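Local coordinates for kinesin-like protein KIF19 (Mus musculus, PDB 5GSZ) that walks toward microtubule plus ends and regulates the length of motile cilia by depolymerizing microtubules at ciliary tips, at residues Y144-S149 / V226-R231; R245-D250 / R305-S310; I158-N163 / G183-S188; T76-Y81 / Y124-N129; T113-D118 / E194-L199. One frame throughout, in Å; residues are numbered along the deposited sequence.

All five contacts lie in the kinesin motor domain, three of them reaching its central mixed sheet. Interaction 1 pairs strands 142-154 and 220-232; interaction 2 is borne by the next strand, 242-250, its centre about 14 Å from that of interaction 1; interaction 3 ties edge strand 157-160 to a loop beside strand 142-154. Interaction 4 packs two helices and interaction 5 a helix on a turn, both near the nucleotide, their centres about 11 Å apart and linked by a probable hydrogen bond, Tyr124 N to Met114 O. Along the chain 4 precedes 1, 3 falls within the spans of 1 and 5, and 2 closes last. Met148 touches Leu128 and Leu199, packing the sheet directly against helices 123-136 and 192-203.

Interaction 1: Y144-S149 / V226-R231; sequences YEVSMS and VAVRQR
Segments 144-149 and 226-231 run antiparallel, their axes 4.7 Å apart at 167°, as neighbouring strands of the central sheet of the kinesin motor domain. Two hydrogen-bonded pairs, Glu145 with Arg229 and Ser147 with Ala227, alternate with the non-hydrogen-bonded pairs Tyr144-Gln230, Val146-Val228 and Met148-Val226. The bond from Ala227 N to Ser147 O is 2.9 Å long.

The sheet face bearing Tyr144, Val146 and Met148 is largely apolar. Val146 CG1 meets Val226 CG1 at 3.8 Å, and Val226 CG2 lies 4.0 Å from Met148 CB, while Val228 CG1 comes to the edge of the Tyr144 ring. Helix 123-136 covers this face, with Phe132 and Ile135 against Val146.

On the other face Glu145 and Arg229 lie side by side and form a salt bridge through OE1 and NH2, but the two atoms are modelled too close, so its fine geometry is doubtful.

Tyr144 and Gln230 also point the same way. The glutamine chain leaves opposite its own amide nitrogen (chi1 -169°) and carries its amide alongside the ring. Tyr144 OH, also bonded to Thr138, accepts from Gln230 NE2 at 3.1 Å, and the hydroxyl sits 28° out of the amide plane.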
# COMPACT_ATOMS: atom_id res chain seq x y z
N TYR A 144 -4.42 1.12 26.64
CA TYR A 144 -4.08 1.47 25.26
C TYR A 144 -4.48 2.89 24.92
O TYR A 144 -5.47 3.42 25.42
CB TYR A 144 -4.71 0.52 24.23
CG TYR A 144 -4.29 -0.92 24.35
CD1 TYR A 144 -4.88 -1.77 25.25
CD2 TYR A 144 -3.25 -1.41 23.57
CE1 TYR A 144 -4.48 -3.11 25.35
CE2 TYR A 144 -2.84 -2.73 23.67
CZ TYR A 144 -3.45 -3.58 24.56
OH TYR A 144 -3.05 -4.88 24.65
N GLU A 145 -3.66 3.51 24.07
CA GLU A 145 -3.98 4.75 23.39
C GLU A 145 -3.88 4.50 21.89
O GLU A 145 -2.91 3.89 21.42
CB GLU A 145 -3.03 5.89 23.81
CG GLU A 145 -3.55 6.75 24.95
CD GLU A 145 -2.53 7.78 25.43
OE1 GLU A 145 -1.32 7.46 25.51
OE2 GLU A 145 -2.94 8.94 25.70
N VAL A 146 -4.89 4.94 21.15
CA VAL A 146 -4.93 4.75 19.71
C VAL A 146 -5.25 6.07 19.05
O VAL A 146 -6.26 6.70 19.37
CB VAL A 146 -5.99 3.71 19.30
CG1 VAL A 146 -5.89 3.45 17.82
CG2 VAL A 146 -5.84 2.46 20.09
N SER A 147 -4.40 6.48 18.11
CA SER A 147 -4.70 7.59 17.21
C SER A 147 -4.44 7.16 15.77
O SER A 147 -3.59 6.31 15.50
CB SER A 147 -3.87 8.81 17.55
OG SER A 147 -2.50 8.51 17.39
N MET A 148 -5.19 7.77 14.83
CA MET A 148 -4.94 7.55 13.41
C MET A 148 -4.95 8.87 12.66
O MET A 148 -5.67 9.80 13.02
CB MET A 148 -5.97 6.63 12.76
CG MET A 148 -7.37 7.15 12.86
SD MET A 148 -8.53 6.14 11.95
CE MET A 148 -8.71 7.06 10.43
N SER A 149 -4.16 8.92 11.60
CA SER A 149 -4.13 10.07 10.71
C SER A 149 -4.26 9.59 9.29
O SER A 149 -4.02 8.41 8.99
CB SER A 149 -2.86 10.88 10.87
OG SER A 149 -2.78 11.40 12.17
N VAL A 226 -1.75 4.41 11.97
CA VAL A 226 -2.38 4.13 13.25
C VAL A 226 -1.28 3.88 14.26
O VAL A 226 -0.46 2.97 14.07
CB VAL A 226 -3.32 2.92 13.18
CG1 VAL A 226 -4.03 2.73 14.53
CG2 VAL A 226 -4.30 3.08 12.06
N ALA A 227 -1.26 4.67 15.33
CA ALA A 227 -0.32 4.52 16.43
C ALA A 227 -1.02 3.87 17.61
O ALA A 227 -2.20 4.12 17.85
CB ALA A 227 0.25 5.88 16.82
N VAL A 228 -0.30 3.01 18.34
CA VAL A 228 -0.86 2.27 19.48
C VAL A 228 0.16 2.22 20.61
O VAL A 228 1.22 1.58 20.47
CB VAL A 228 -1.30 0.84 19.11
CG1 VAL A 228 -1.80 0.12 20.33
CG2 VAL A 228 -2.38 0.85 18.04
N ARG A 229 -0.14 2.87 21.72
CA ARG A 229 0.70 2.77 22.91
C ARG A 229 0.11 1.78 23.90
O ARG A 229 -1.12 1.69 24.06
CB ARG A 229 0.89 4.15 23.55
CG ARG A 229 2.05 4.20 24.53
CD ARG A 229 2.59 5.59 24.66
NE ARG A 229 1.60 6.52 25.18
CZ ARG A 229 1.73 7.85 25.11
NH1 ARG A 229 2.80 8.37 24.55
NH2 ARG A 229 0.78 8.64 25.61
N GLN A 230 0.98 0.99 24.53
CA GLN A 230 0.60 -0.12 25.40
C GLN A 230 1.44 -0.05 26.66
O GLN A 230 2.67 -0.20 26.59
CB GLN A 230 0.82 -1.47 24.71
CG GLN A 230 0.19 -2.66 25.44
CD GLN A 230 0.82 -4.01 25.03
OE1 GLN A 230 1.97 -4.06 24.61
NE2 GLN A 230 0.04 -5.09 25.11
N ARG A 231 0.79 0.18 27.79
CA ARG A 231 1.46 0.11 29.08
C ARG A 231 0.70 -0.85 29.98
O ARG A 231 -0.51 -1.04 29.84
CB ARG A 231 1.60 1.50 29.74
CG ARG A 231 0.41 1.94 30.56
CD ARG A 231 0.61 3.32 31.14
NE ARG A 231 0.57 4.33 30.09
CZ ARG A 231 1.62 5.06 29.73
NH1 ARG A 231 2.79 4.87 30.35
NH2 ARG A 231 1.51 5.97 28.76

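Interaction 2: R245-D250 / R305-S310; sequences RLFMID and RLLKDS
Phe247, on strand 242-250, receives Leu307 CD2 over one face of its ring: the methyl stands 3.5 Å from the centroid and 12° off the normal, which defines a CH-pi contact. The two side chains run antiparallel alongside one another. Leu306 adds a second branch, its CD2 lying 3.7 Å from Phe247 CE1 in an oblique approach. At the ring edge, near the ring plane, Ser310 OG is 3.3 Å from Phe247 CE2. Ile249 continues the apolar patch along the strand, its CD1 meeting Leu307 CD1 tip to tip at 3.8 Å.

Arg245 extends from CG to NE with chi2 176° and chi3 175°. The Phe247 rim atom CZ stands over the centre of the guanidinium, with Arg245 NH1 at the ring edge. Leu306 CD1 touches NH2 of Arg245, whose polar partners include Gln225 and the carbonyl of Ile179.

The looser side is the turn at Lys308 and Asp309, partly exposed and with side-chain ends not modelled. The buried part consists of Arg245, Phe247, Ile249, Leu306 and Ser310; Leu307, though partly exposed, fills the middle of the contact through CD2 and CD1. Here the end of helix 302-307 packs on the central sheet of the P-loop NTPase fold that kinesin motors share.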
# COMPACT_ATOMS: atom_id res chain seq x y z
N ARG A 245 3.32 0.94 15.42
CA ARG A 245 2.95 1.89 14.39
C ARG A 245 2.61 1.11 13.13
O ARG A 245 3.47 0.45 12.56
CB ARG A 245 4.06 2.90 14.17
CG ARG A 245 3.56 4.24 13.75
CD ARG A 245 4.68 5.25 13.64
NE ARG A 245 4.16 6.51 13.13
CZ ARG A 245 4.94 7.49 12.66
NH1 ARG A 245 6.25 7.33 12.64
NH2 ARG A 245 4.39 8.62 12.20
N LEU A 246 1.34 1.17 12.72
CA LEU A 246 0.87 0.54 11.50
C LEU A 246 0.70 1.60 10.42
O LEU A 246 0.16 2.68 10.69
CB LEU A 246 -0.44 -0.22 11.72
CG LEU A 246 -1.12 -0.71 10.42
CD1 LEU A 246 -0.26 -1.72 9.65
CD2 LEU A 246 -2.51 -1.26 10.67
N PHE A 247 1.19 1.32 9.22
CA PHE A 247 1.05 2.19 8.07
C PHE A 247 0.29 1.46 6.98
O PHE A 247 0.66 0.34 6.62
CB PHE A 247 2.39 2.63 7.51
CG PHE A 247 3.03 3.75 8.26
CD1 PHE A 247 2.68 5.06 8.01
CD2 PHE A 247 4.00 3.49 9.22
CE1 PHE A 247 3.28 6.08 8.70
CE2 PHE A 247 4.59 4.52 9.90
CZ PHE A 247 4.24 5.81 9.64
N MET A 248 -0.75 2.10 6.45
CA MET A 248 -1.59 1.50 5.41
C MET A 248 -1.64 2.46 4.23
O MET A 248 -2.21 3.55 4.32
CB MET A 248 -2.99 1.17 5.94
CG MET A 248 -2.96 -0.01 6.89
SD MET A 248 -4.56 -0.56 7.53
CE MET A 248 -4.97 0.80 8.61
N ILE A 249 -1.03 2.06 3.12
CA ILE A 249 -0.70 2.98 2.05
C ILE A 249 -1.39 2.58 0.76
O ILE A 249 -1.31 1.42 0.33
CB ILE A 249 0.82 3.08 1.86
CG1 ILE A 249 1.44 3.59 3.17
CG2 ILE A 249 1.13 4.02 0.68
CD1 ILE A 249 2.91 3.31 3.29
N ASP A 250 -2.08 3.55 0.16
CA ASP A 250 -2.62 3.50 -1.19
C ASP A 250 -1.67 4.29 -2.09
O ASP A 250 -1.73 5.52 -2.14
CB ASP A 250 -4.02 4.10 -1.21
CG ASP A 250 -4.73 3.93 -2.55
OD1 ASP A 250 -4.30 3.09 -3.37
OD2 ASP A 250 -5.73 4.64 -2.79
N ARG A 305 11.08 9.18 4.18
CA ARG A 305 11.36 9.78 5.49
C ARG A 305 10.28 9.41 6.50
O ARG A 305 10.59 9.07 7.64
CB ARG A 305 11.52 11.30 5.36
CG ARG A 305 12.90 11.75 4.83
CD ARG A 305 12.84 13.05 3.98
NE ARG A 305 12.46 14.24 4.74
CZ ARG A 305 12.12 15.40 4.19
NH1 ARG A 305 12.10 15.54 2.87
NH2 ARG A 305 11.78 16.43 4.96
N LEU A 306 9.01 9.43 6.09
CA LEU A 306 7.94 9.07 7.01
C LEU A 306 8.05 7.62 7.47
O LEU A 306 7.75 7.31 8.63
CB LEU A 306 6.57 9.33 6.37
CG LEU A 306 5.38 8.73 7.12
CD1 LEU A 306 5.26 9.45 8.45
CD2 LEU A 306 4.06 8.84 6.36
N LEU A 307 8.51 6.73 6.61
CA LEU A 307 8.57 5.31 6.92
C LEU A 307 9.91 4.87 7.50
O LEU A 307 10.08 3.68 7.76
CB LEU A 307 8.26 4.49 5.66
CG LEU A 307 6.83 4.61 5.12
CD1 LEU A 307 6.59 3.62 4.02
CD2 LEU A 307 5.79 4.40 6.21
N LYS A 308 10.84 5.81 7.75
CA LYS A 308 12.21 5.47 8.12
C LYS A 308 12.26 4.66 9.41
O LYS A 308 12.79 3.54 9.43
CB LYS A 308 13.06 6.73 8.27
N ASP A 309 11.76 5.23 10.51
CA ASP A 309 11.86 4.54 11.79
C ASP A 309 11.12 3.21 11.76
O ASP A 309 11.50 2.27 12.46
CB ASP A 309 11.33 5.44 12.92
N SER A 310 10.08 3.10 10.94
CA SER A 310 9.39 1.84 10.68
C SER A 310 10.20 1.05 9.66
O SER A 310 11.39 1.34 9.47
CB SER A 310 7.97 2.10 10.17
OG SER A 310 7.26 2.94 11.06

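Interaction 3: I158-N163 / G183-S188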
# COMPACT_ATOMS: atom_id res chain seq x y z
N ILE A 158 2.75 17.44 1.28
CA ILE A 158 1.94 16.71 2.23
C ILE A 158 0.72 17.54 2.60
O ILE A 158 0.84 18.71 2.97
CB ILE A 158 2.74 16.35 3.48
CG1 ILE A 158 3.99 15.57 3.06
CG2 ILE A 158 1.85 15.57 4.46
CD1 ILE A 158 5.04 15.45 4.14
N ARG A 159 -0.45 16.92 2.52
CA ARG A 159 -1.69 17.52 2.98
C ARG A 159 -2.36 16.59 3.98
O ARG A 159 -2.20 15.36 3.91
CB ARG A 159 -2.64 17.79 1.81
CG ARG A 159 -2.15 18.91 0.87
CD ARG A 159 -2.94 18.99 -0.45
NE ARG A 159 -4.38 19.17 -0.25
CZ ARG A 159 -5.29 18.27 -0.59
NH1 ARG A 159 -4.90 17.12 -1.13
NH2 ARG A 159 -6.58 18.50 -0.38
N ASP A 160 -3.12 17.18 4.91
CA ASP A 160 -3.95 16.43 5.85
C ASP A 160 -5.28 16.14 5.18
O ASP A 160 -6.08 17.04 4.96
CB ASP A 160 -4.16 17.21 7.15
CG ASP A 160 -5.10 16.50 8.14
OD1 ASP A 160 -5.65 15.42 7.84
OD2 ASP A 160 -5.29 17.05 9.25
N LEU A 161 -5.53 14.87 4.86
CA LEU A 161 -6.75 14.57 4.13
C LEU A 161 -8.01 14.76 4.97
O LEU A 161 -9.11 14.73 4.40
CB LEU A 161 -6.71 13.15 3.59
CG LEU A 161 -5.71 12.93 2.47
CD1 LEU A 161 -5.60 11.42 2.21
CD2 LEU A 161 -6.13 13.71 1.21
N LEU A 162 -7.88 14.91 6.29
CA LEU A 162 -9.04 15.06 7.16
C LEU A 162 -9.32 16.51 7.52
O LEU A 162 -10.33 16.79 8.16
CB LEU A 162 -8.86 14.24 8.44
CG LEU A 162 -8.69 12.74 8.25
CD1 LEU A 162 -8.59 12.02 9.58
CD2 LEU A 162 -9.82 12.18 7.43
N ASN A 163 -8.45 17.42 7.11
CA ASN A 163 -8.52 18.85 7.38
C ASN A 163 -7.68 19.55 6.31
O ASN A 163 -6.58 20.05 6.60
CB ASN A 163 -8.05 19.13 8.81
CG ASN A 163 -8.07 20.60 9.16
OD1 ASN A 163 -7.02 21.26 9.21
ND2 ASN A 163 -9.26 21.12 9.42
N GLY A 183 1.34 18.79 12.86
CA GLY A 183 0.06 19.47 12.87
C GLY A 183 -1.14 18.65 12.42
O GLY A 183 -2.25 19.19 12.35
N ILE A 184 -0.97 17.37 12.14
CA ILE A 184 -2.03 16.62 11.47
C ILE A 184 -3.08 16.17 12.49
O ILE A 184 -2.79 15.84 13.64
CB ILE A 184 -1.43 15.43 10.69
CG1 ILE A 184 -2.49 14.71 9.86
CG2 ILE A 184 -0.72 14.45 11.64
CD1 ILE A 184 -1.92 13.71 8.91
N THR A 185 -4.33 16.17 12.03
CA THR A 185 -5.47 15.68 12.80
C THR A 185 -5.27 14.24 13.27
O THR A 185 -4.66 13.41 12.59
CB THR A 185 -6.71 15.79 11.93
OG1 THR A 185 -6.84 17.14 11.50
CG2 THR A 185 -7.96 15.35 12.67
N GLU A 186 -5.83 13.93 14.45
CA GLU A 186 -5.73 12.60 15.04
C GLU A 186 -7.07 12.18 15.59
O GLU A 186 -7.58 12.80 16.52
CB GLU A 186 -4.67 12.59 16.14
CG GLU A 186 -3.29 12.80 15.60
CD GLU A 186 -2.29 12.94 16.70
OE1 GLU A 186 -2.72 13.08 17.87
OE2 GLU A 186 -1.09 12.91 16.41
N VAL A 187 -7.63 11.10 15.03
CA VAL A 187 -8.93 10.53 15.38
C VAL A 187 -8.74 9.38 16.36
O VAL A 187 -7.67 8.75 16.41
CB VAL A 187 -9.64 10.08 14.09
CG1 VAL A 187 -10.96 9.37 14.37
CG2 VAL A 187 -9.86 11.26 13.18
N SER A 188 -9.78 9.11 17.18
CA SER A 188 -9.75 8.00 18.13
C SER A 188 -11.08 7.26 18.25
O SER A 188 -11.24 6.45 19.18
CB SER A 188 -9.36 8.49 19.53
OG SER A 188 -8.10 9.11 19.52
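Hydrogen bonding across the contact centres on the carboxylate of Asp160. Its OD2 accepts twice from Thr185, from OG1 at 2.7 Å and from the backbone N at 3.1 Å. The two donors arrive differently: the hydroxyl uses the syn lone pair of OD2, whereas the amide comes from above the carboxylate plane, 47° out of it. A chi1 of 176° swings the Asp160 carboxylate opposite the amide nitrogen and across to Thr185, the two side chains meeting at about a right angle.

Within 158-163 the other oxygen is engaged as well. OD1 of Asp160 accepts from Leu162 N at 2.8 Å, making an Asx turn, and Asn163 N bonds to Asp160 O to complete a type I beta turn from Asp160 to Asn163. Both carboxylate oxygens of this buried residue thus have partners, which should hold the group's rotation.

Van der Waals contacts flank this polar centre. Ile184 CG1 packs against Asp160 CG at 3.6 Å, and Asn163 CB rests near Thr185 OG1. The apolar pair is Leu162 CD1 with Val187 CG2 at 3.9 Å, these chains too crossing at about a right angle.

Strand 157-160 is the outermost strand of the central sheet, next to strand 142-154. The loop 183-188 is joined to strand 142-154 by a bond of Ser149 OG with Thr185 O and by a backbone bond of Val187 with Met148, and Val187 packs on Leu198 of helix 192-203.

Interaction 4: T76-Y81 / Y124-N129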
# COMPACT_ATOMS: atom_id res chain seq x y z
N THR A 76 -13.20 -12.51 -1.64
CA THR A 76 -13.98 -11.39 -1.14
C THR A 76 -13.05 -10.38 -0.48
O THR A 76 -11.86 -10.61 -0.29
CB THR A 76 -15.04 -11.88 -0.15
OG1 THR A 76 -14.43 -12.08 1.13
CG2 THR A 76 -15.62 -13.20 -0.63
N GLN A 77 -13.62 -9.22 -0.13
CA GLN A 77 -12.84 -8.26 0.63
C GLN A 77 -12.31 -8.88 1.93
O GLN A 77 -11.11 -8.80 2.21
CB GLN A 77 -13.68 -7.00 0.90
CG GLN A 77 -13.94 -6.17 -0.37
CD GLN A 77 -12.77 -5.30 -0.82
OE1 GLN A 77 -11.72 -5.81 -1.23
NE2 GLN A 77 -12.96 -3.99 -0.79
N GLU A 78 -13.17 -9.55 2.70
CA GLU A 78 -12.69 -10.11 3.97
C GLU A 78 -11.65 -11.20 3.78
O GLU A 78 -10.79 -11.38 4.64
CB GLU A 78 -13.83 -10.66 4.82
CG GLU A 78 -14.33 -9.67 5.91
CD GLU A 78 -13.66 -9.83 7.28
OE1 GLU A 78 -13.93 -8.99 8.17
OE2 GLU A 78 -12.90 -10.80 7.48
N MET A 79 -11.70 -11.94 2.67
CA MET A 79 -10.70 -12.98 2.48
C MET A 79 -9.34 -12.37 2.17
O MET A 79 -8.30 -12.86 2.64
CB MET A 79 -11.12 -13.92 1.37
CG MET A 79 -12.45 -14.60 1.58
SD MET A 79 -12.85 -15.65 0.17
CE MET A 79 -14.47 -16.24 0.68
N VAL A 80 -9.33 -11.30 1.37
CA VAL A 80 -8.10 -10.55 1.14
C VAL A 80 -7.55 -10.03 2.46
O VAL A 80 -6.35 -10.13 2.73
CB VAL A 80 -8.35 -9.41 0.13
CG1 VAL A 80 -7.28 -8.34 0.28
CG2 VAL A 80 -8.32 -9.96 -1.27
N TYR A 81 -8.42 -9.48 3.30
CA TYR A 81 -7.98 -9.00 4.60
C TYR A 81 -7.39 -10.11 5.45
O TYR A 81 -6.29 -9.97 6.01
CB TYR A 81 -9.15 -8.34 5.32
CG TYR A 81 -8.89 -8.21 6.80
CD1 TYR A 81 -7.97 -7.28 7.27
CD2 TYR A 81 -9.55 -9.02 7.71
CE1 TYR A 81 -7.72 -7.15 8.63
CE2 TYR A 81 -9.31 -8.90 9.06
CZ TYR A 81 -8.40 -7.96 9.52
OH TYR A 81 -8.16 -7.84 10.86
N TYR A 124 -8.47 -0.95 5.43
CA TYR A 124 -8.49 0.05 6.49
C TYR A 124 -9.44 -0.33 7.62
O TYR A 124 -9.00 -0.65 8.73
CB TYR A 124 -8.90 1.44 5.99
CG TYR A 124 -7.96 2.11 5.00
CD1 TYR A 124 -6.60 1.80 4.95
CD2 TYR A 124 -8.44 3.07 4.12
CE1 TYR A 124 -5.76 2.45 4.04
CE2 TYR A 124 -7.62 3.70 3.24
CZ TYR A 124 -6.28 3.40 3.18
OH TYR A 124 -5.49 4.07 2.27
N VAL A 125 -10.74 -0.33 7.33
CA VAL A 125 -11.72 -0.51 8.40
C VAL A 125 -11.65 -1.93 8.96
O VAL A 125 -11.83 -2.14 10.16
CB VAL A 125 -13.15 -0.14 7.92
CG1 VAL A 125 -13.19 1.26 7.34
CG2 VAL A 125 -13.66 -1.11 6.90
N ARG A 126 -11.39 -2.93 8.12
CA ARG A 126 -11.28 -4.29 8.65
C ARG A 126 -10.13 -4.39 9.63
O ARG A 126 -10.24 -5.03 10.68
CB ARG A 126 -11.11 -5.31 7.51
CG ARG A 126 -12.37 -5.50 6.70
CD ARG A 126 -12.19 -6.25 5.41
NE ARG A 126 -13.43 -6.98 5.14
CZ ARG A 126 -14.52 -6.49 4.55
NH1 ARG A 126 -14.55 -5.24 4.12
NH2 ARG A 126 -15.59 -7.24 4.40
N THR A 127 -9.03 -3.71 9.33
CA THR A 127 -7.89 -3.72 10.23
C THR A 127 -8.13 -2.87 11.47
O THR A 127 -7.79 -3.30 12.58
CB THR A 127 -6.64 -3.24 9.48
OG1 THR A 127 -6.58 -3.90 8.22
CG2 THR A 127 -5.39 -3.57 10.27
N LEU A 128 -8.70 -1.67 11.31
CA LEU A 128 -9.06 -0.89 12.49
C LEU A 128 -9.98 -1.66 13.41
O LEU A 128 -9.94 -1.50 14.63
CB LEU A 128 -9.70 0.45 12.10
CG LEU A 128 -8.80 1.61 11.65
CD1 LEU A 128 -8.11 1.47 10.33
CD2 LEU A 128 -9.59 2.90 11.64
N ASN A 129 -10.78 -2.55 12.84
CA ASN A 129 -11.82 -3.23 13.59
C ASN A 129 -11.25 -4.35 14.45
O ASN A 129 -11.52 -4.41 15.65
CB ASN A 129 -12.86 -3.75 12.61
CG ASN A 129 -14.23 -3.72 13.16
OD1 ASN A 129 -14.58 -4.46 14.09
ND2 ASN A 129 -15.03 -2.79 12.64
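Tyr81 lays one ring face under Arg126, whose CB stands 3.8 Å from the ring centroid and 15° off its normal, a CH-pi contact displaced toward the rim. The arginine then runs on past the tyrosine, its CD reaching 3.7 Å from Tyr81 CB, so CB and CD of the stem both rest on the tyrosine. The Tyr81 chi1 of 162° turns the ring toward helix 123-136. Thr127 OG1 comes at the ring edge, 3.5 Å from Tyr81 CE1.

The guanidinium of Arg126 ends among the first residues of helix 77-84. Gln77 CB covers one face, 3.8 Å from NH1 of Arg126, and the Glu78 side chain lies at the edge through its CG. Arg126 and Glu78 make a long salt bridge, NE to OE1 3.7 Å. Thr76 OG1 N-caps the helix by accepting from Met79 N, with a weak return bond from Thr76 N to Met79 SD completing a capping box. The segments 77-81 and 124-129 cross at -58°.

The firm polar bonds of these residues lie elsewhere: Tyr81 OH with Asp130, Glu78 with Gln82, and Gln77 with Glu120 and Arg17, a residue of the ADP pocket. Carbon packing along the arginine stem thus appears to carry the contact, the ion pair contributing weakly.

Interaction 5: T113-D118 / E194-L199; sequences TMLGTD and EIMQLL
Met196 directs its side chain from helix 192-203 across to the turn that follows helix 110-114, and its CE touches the turn's backbone, 3.5 Å from Thr117 C. The methionine chain starts out trans to N about chi1 (-177°) and bends at chi2 (61°), a shape that lays SD and CE along the turn. The methyl is also 3.7 Å from Leu115 O.

Leu115 slants across the methionine, its CD1 lying 4.1 Å from Met196 SD. It passes Leu199 head to tail, so the same CD1 reaches 3.9 Å from Leu199 CB. One leucine methyl therefore meets residues on two successive turns of helix 192-203. Asp118, more exposed, skirts the contact with OD1 4.0 Å from Met196 CG.

Gly116, with phi 70°, is the first residue to leave helical geometry, and its carbonyl is also near Met196 CE. CB of Thr117 points away from helix 192-203; its hydroxyl is bonded to Glu120 N, and the side chain of Thr117 lies about 5 Å from ADP. Leu115 lies beside Thr111 of the nucleotide-binding loop.

Met196 offers only methylene, thioether and methyl groups, set against leucine carbons, backbone and a carboxylate oxygen, which is consistent with a contact that rests mainly on van der Waals packing and burial between the end of the P-loop helix and helix 192-203.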
# COMPACT_ATOMS: atom_id res chain seq x y z
N THR A 113 -8.93 -2.23 -2.80
CA THR A 113 -8.35 -3.10 -1.78
C THR A 113 -8.21 -2.40 -0.44
O THR A 113 -8.51 -2.99 0.60
CB THR A 113 -6.98 -3.63 -2.23
OG1 THR A 113 -7.16 -4.69 -3.17
CG2 THR A 113 -6.16 -4.16 -1.03
N MET A 114 -7.76 -1.13 -0.44
CA MET A 114 -7.43 -0.41 0.80
C MET A 114 -8.63 0.25 1.46
O MET A 114 -8.88 0.04 2.66
CB MET A 114 -6.34 0.64 0.56
CG MET A 114 -5.04 0.04 0.08
SD MET A 114 -4.47 -1.39 1.04
CE MET A 114 -3.75 -0.62 2.50
N LEU A 115 -9.38 1.06 0.71
CA LEU A 115 -10.59 1.72 1.21
C LEU A 115 -11.85 0.90 0.98
O LEU A 115 -12.70 0.80 1.87
CB LEU A 115 -10.73 3.09 0.57
CG LEU A 115 -12.05 3.78 0.87
CD1 LEU A 115 -12.00 4.25 2.30
CD2 LEU A 115 -12.27 4.96 -0.03
N GLY A 116 -12.00 0.29 -0.20
CA GLY A 116 -13.22 -0.40 -0.56
C GLY A 116 -14.36 0.56 -0.79
O GLY A 116 -14.17 1.73 -1.14
N THR A 117 -15.57 0.07 -0.57
CA THR A 117 -16.79 0.86 -0.72
C THR A 117 -17.67 0.66 0.50
O THR A 117 -17.44 -0.24 1.33
CB THR A 117 -17.58 0.46 -1.97
OG1 THR A 117 -18.03 -0.90 -1.84
CG2 THR A 117 -16.74 0.60 -3.21
N ASP A 118 -18.70 1.50 0.60
CA ASP A 118 -19.72 1.32 1.62
C ASP A 118 -20.24 -0.12 1.64
O ASP A 118 -20.23 -0.78 2.68
CB ASP A 118 -20.87 2.29 1.39
CG ASP A 118 -20.72 3.55 2.21
OD1 ASP A 118 -20.25 3.44 3.37
OD2 ASP A 118 -21.06 4.64 1.69
N GLU A 194 -18.33 5.43 11.40
CA GLU A 194 -17.71 6.75 11.50
C GLU A 194 -16.36 6.79 10.79
O GLU A 194 -16.09 7.68 9.99
CB GLU A 194 -17.56 7.15 12.97
CG GLU A 194 -18.86 7.21 13.74
CD GLU A 194 -18.68 7.85 15.11
OE1 GLU A 194 -19.69 8.04 15.83
OE2 GLU A 194 -17.52 8.18 15.47
N ILE A 195 -15.49 5.81 11.09
CA ILE A 195 -14.20 5.72 10.41
C ILE A 195 -14.38 5.73 8.91
O ILE A 195 -13.76 6.51 8.18
CB ILE A 195 -13.45 4.46 10.87
CG1 ILE A 195 -13.08 4.57 12.36
CG2 ILE A 195 -12.25 4.24 9.98
CD1 ILE A 195 -12.87 3.24 13.05
N MET A 196 -15.27 4.86 8.42
CA MET A 196 -15.50 4.71 6.99
C MET A 196 -15.98 6.02 6.36
O MET A 196 -15.56 6.37 5.25
CB MET A 196 -16.50 3.58 6.74
CG MET A 196 -16.75 3.30 5.28
SD MET A 196 -15.23 2.80 4.44
CE MET A 196 -15.83 2.58 2.77
N GLN A 197 -16.87 6.75 7.04
CA GLN A 197 -17.29 8.04 6.52
C GLN A 197 -16.13 9.03 6.54
O GLN A 197 -15.94 9.79 5.58
CB GLN A 197 -18.49 8.57 7.31
N LEU A 198 -15.33 9.02 7.62
CA LEU A 198 -14.13 9.85 7.68
C LEU A 198 -13.24 9.60 6.48
O LEU A 198 -12.86 10.53 5.76
CB LEU A 198 -13.35 9.57 8.96
CG LEU A 198 -13.82 10.30 10.21
CD1 LEU A 198 -13.02 9.86 11.43
CD2 LEU A 198 -13.69 11.77 10.01
N LEU A 199 -12.89 8.33 6.26
CA LEU A 199 -11.95 7.95 5.22
C LEU A 199 -12.52 8.15 3.83
O LEU A 199 -11.76 8.45 2.90
CB LEU A 199 -11.51 6.51 5.42
CG LEU A 199 -10.79 6.29 6.74
CD1 LEU A 199 -10.33 4.86 6.91
CD2 LEU A 199 -9.64 7.28 6.85